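Local atomic coordinates of 3-keto-5-aminohexanoate cleavage enzyme (Ralstonia eutropha, PDB entry 3C6C), a protein that probably cleaves 3-keto-5-aminohexanoate or a related beta-keto acid, using a bound divalent metal ion. Residues W241-I246 with A255-L260. Residues are numbered along the deposited sequence; the frame is centred on the assembly and turned at random.
Sequences WAAFGI and AQAALL
W241 reaches from strand 240-244 to helix 250-260 and brings the six-membered end of its indole up to A257 and L260. The rim of the ring is directed at L260, where W241 CH2 sits 4.0 Å from L260 CB. W241 CZ3 comes within 4.3 Å of A257 CB. The carbonyl of L260 meets the indole at its edge, close to the ring plane, with L260 O 3.5 Å from W241 CZ2. The indole can lean this way because W241 CG stands between the backbone N and the carbonyl carbon (chi1 69°), which carries the ring back over the strand until its edge also faces the methyl of A243.

Two residues further along, the CB of A243 points toward the helix and that of A257 toward the strand. Their CB atoms are 4.2 Å apart, and two such small side chains let the backbones come close, the CA atoms of A243 and A257 lying 6.0 Å from each other. This alanine pair and the benzo end of W241 make the tight, apolar part of the contact; M228 of helix 225-232 packs on A243 as well.

Toward the pyrrole side the contact is looser, and a single water fills in for direct bonding. No direct hydrogen bond joins 241-246 to 255-260; instead the water accepts from W241 NE1 at 3.0 Å and donates to L260 O at 3.3 Å. R232 also hydrogen-bonds to L260 O, so this carbonyl has two donors.

Strand 240-244 and helix 250-260 run nearly antiparallel, at 157°, with segment axes 7.9 Å apart at closest: a beta strand and the helix that follows it, packed as in a TIM beta/alpha barrel.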
loop_
_atom_site.group_PDB
_atom_site.type_symbol
_atom_site.label_atom_id
_atom_site.label_comp_id
_atom_site.label_asym_id
_atom_site.label_seq_id
_atom_site.Cartn_x
_atom_site.Cartn_y
_atom_site.Cartn_z
ATOM N N TRP A 241 17.661 -7.055 4.591
ATOM C CA TRP A 241 17.218 -5.785 5.169
ATOM C C TRP A 241 16.734 -5.969 6.592
ATOM O O TRP A 241 16.300 -7.054 6.998
ATOM C CB TRP A 241 16.146 -5.077 4.320
ATOM C CG TRP A 241 14.836 -5.744 4.296
ATOM C CD1 TRP A 241 14.453 -6.757 3.480
ATOM C CD2 TRP A 241 13.729 -5.487 5.167
ATOM N NE1 TRP A 241 13.165 -7.144 3.774
ATOM C CE2 TRP A 241 12.703 -6.383 4.814
ATOM C CE3 TRP A 241 13.509 -4.592 6.217
ATOM C CZ2 TRP A 241 11.471 -6.412 5.476
ATOM C CZ3 TRP A 241 12.273 -4.599 6.843
ATOM C CH2 TRP A 241 11.283 -5.518 6.488
ATOM N N ALA A 242 16.866 -4.886 7.329
ATOM C CA ALA A 242 16.376 -4.766 8.717
ATOM C C ALA A 242 15.666 -3.431 8.888
ATOM O O ALA A 242 15.774 -2.543 8.057
ATOM C CB ALA A 242 17.535 -4.888 9.681
ATOM N N ALA A 243 14.920 -3.323 9.976
ATOM C CA ALA A 243 14.258 -2.084 10.346
ATOM C C ALA A 243 14.187 -2.046 11.860
ATOM O O ALA A 243 14.079 -3.093 12.501
ATOM C CB ALA A 243 12.847 -2.014 9.723
ATOM N N PHE A 244 14.328 -0.861 12.421
ATOM C CA PHE A 244 14.157 -0.713 13.872
ATOM C C PHE A 244 13.525 0.612 14.253
ATOM O O PHE A 244 13.497 1.542 13.484
ATOM C CB PHE A 244 15.498 -0.922 14.571
ATOM C CG PHE A 244 16.445 0.231 14.456
ATOM C CD1 PHE A 244 17.339 0.309 13.418
ATOM C CD2 PHE A 244 16.458 1.240 15.419
ATOM C CE1 PHE A 244 18.215 1.346 13.335
ATOM C CE2 PHE A 244 17.334 2.310 15.330
ATOM C CZ PHE A 244 18.226 2.357 14.290
ATOM N N GLY A 245 12.970 0.626 15.453
ATOM C CA GLY A 245 12.435 1.809 16.049
ATOM C C GLY A 245 13.043 2.151 17.402
ATOM O O GLY A 245 13.808 1.406 18.031
ATOM N N ILE A 246 12.651 3.319 17.836
ATOM C CA ILE A 246 13.175 3.956 19.041
ATOM C C ILE A 246 12.110 3.984 20.138
ATOM O O ILE A 246 10.916 4.122 19.862
ATOM C CB ILE A 246 13.599 5.418 18.704
ATOM C CG1 ILE A 246 14.602 5.453 17.535
ATOM C CG2 ILE A 246 14.158 6.124 19.930
ATOM C CD1 ILE A 246 15.869 4.689 17.806
ATOM N N ALA A 255 8.788 -6.602 15.683
ATOM C CA ALA A 255 7.814 -7.635 15.300
ATOM C C ALA A 255 7.396 -7.434 13.839
ATOM O O ALA A 255 7.246 -8.386 13.057
ATOM C CB ALA A 255 6.567 -7.655 16.255
ATOM N N GLN A 256 7.243 -6.177 13.469
ATOM C CA GLN A 256 6.747 -5.820 12.122
ATOM C C GLN A 256 7.772 -6.195 11.066
ATOM O O GLN A 256 7.431 -6.762 10.018
ATOM C CB GLN A 256 6.397 -4.317 12.008
ATOM C CG GLN A 256 5.770 -3.995 10.662
ATOM C CD GLN A 256 4.499 -4.763 10.458
ATOM O OE1 GLN A 256 3.433 -4.322 10.907
ATOM N NE2 GLN A 256 4.590 -5.939 9.816
ATOM N N ALA A 257 9.041 -5.971 11.382
ATOM C CA ALA A 257 10.132 -6.386 10.482
ATOM C C ALA A 257 10.158 -7.902 10.340
ATOM O O ALA A 257 10.222 -8.426 9.230
ATOM C CB ALA A 257 11.508 -5.849 10.934
ATOM N N ALA A 258 10.071 -8.611 11.460
ATOM C CA ALA A 258 10.088 -10.086 11.436
ATOM C C ALA A 258 8.976 -10.593 10.529
ATOM O O ALA A 258 9.176 -11.501 9.722
ATOM C CB ALA A 258 9.963 -10.692 12.844
ATOM N N LEU A 259 7.814 -9.973 10.668
ATOM C CA LEU A 259 6.616 -10.399 9.928
ATOM C C LEU A 259 6.735 -10.190 8.394
ATOM O O LEU A 259 6.088 -10.890 7.595
ATOM C CB LEU A 259 5.379 -9.689 10.457
ATOM C CG LEU A 259 4.840 -10.222 11.797
ATOM C CD1 LEU A 259 3.840 -9.210 12.372
ATOM C CD2 LEU A 259 4.171 -11.613 11.651
ATOM N N LEU A 260 7.583 -9.255 8.013
ATOM C CA LEU A 260 7.726 -8.795 6.598
ATOM C C LEU A 260 8.968 -9.352 5.907
ATOM O O LEU A 260 9.256 -9.015 4.755
ATOM C CB LEU A 260 7.673 -7.264 6.525
ATOM C CG LEU A 260 6.275 -6.658 6.754
ATOM C CD1 LEU A 260 6.414 -5.122 6.810
ATOM C CD2 LEU A 260 5.254 -7.150 5.682
HETATM O O HOH W 1 11.582 -9.350 2.499
#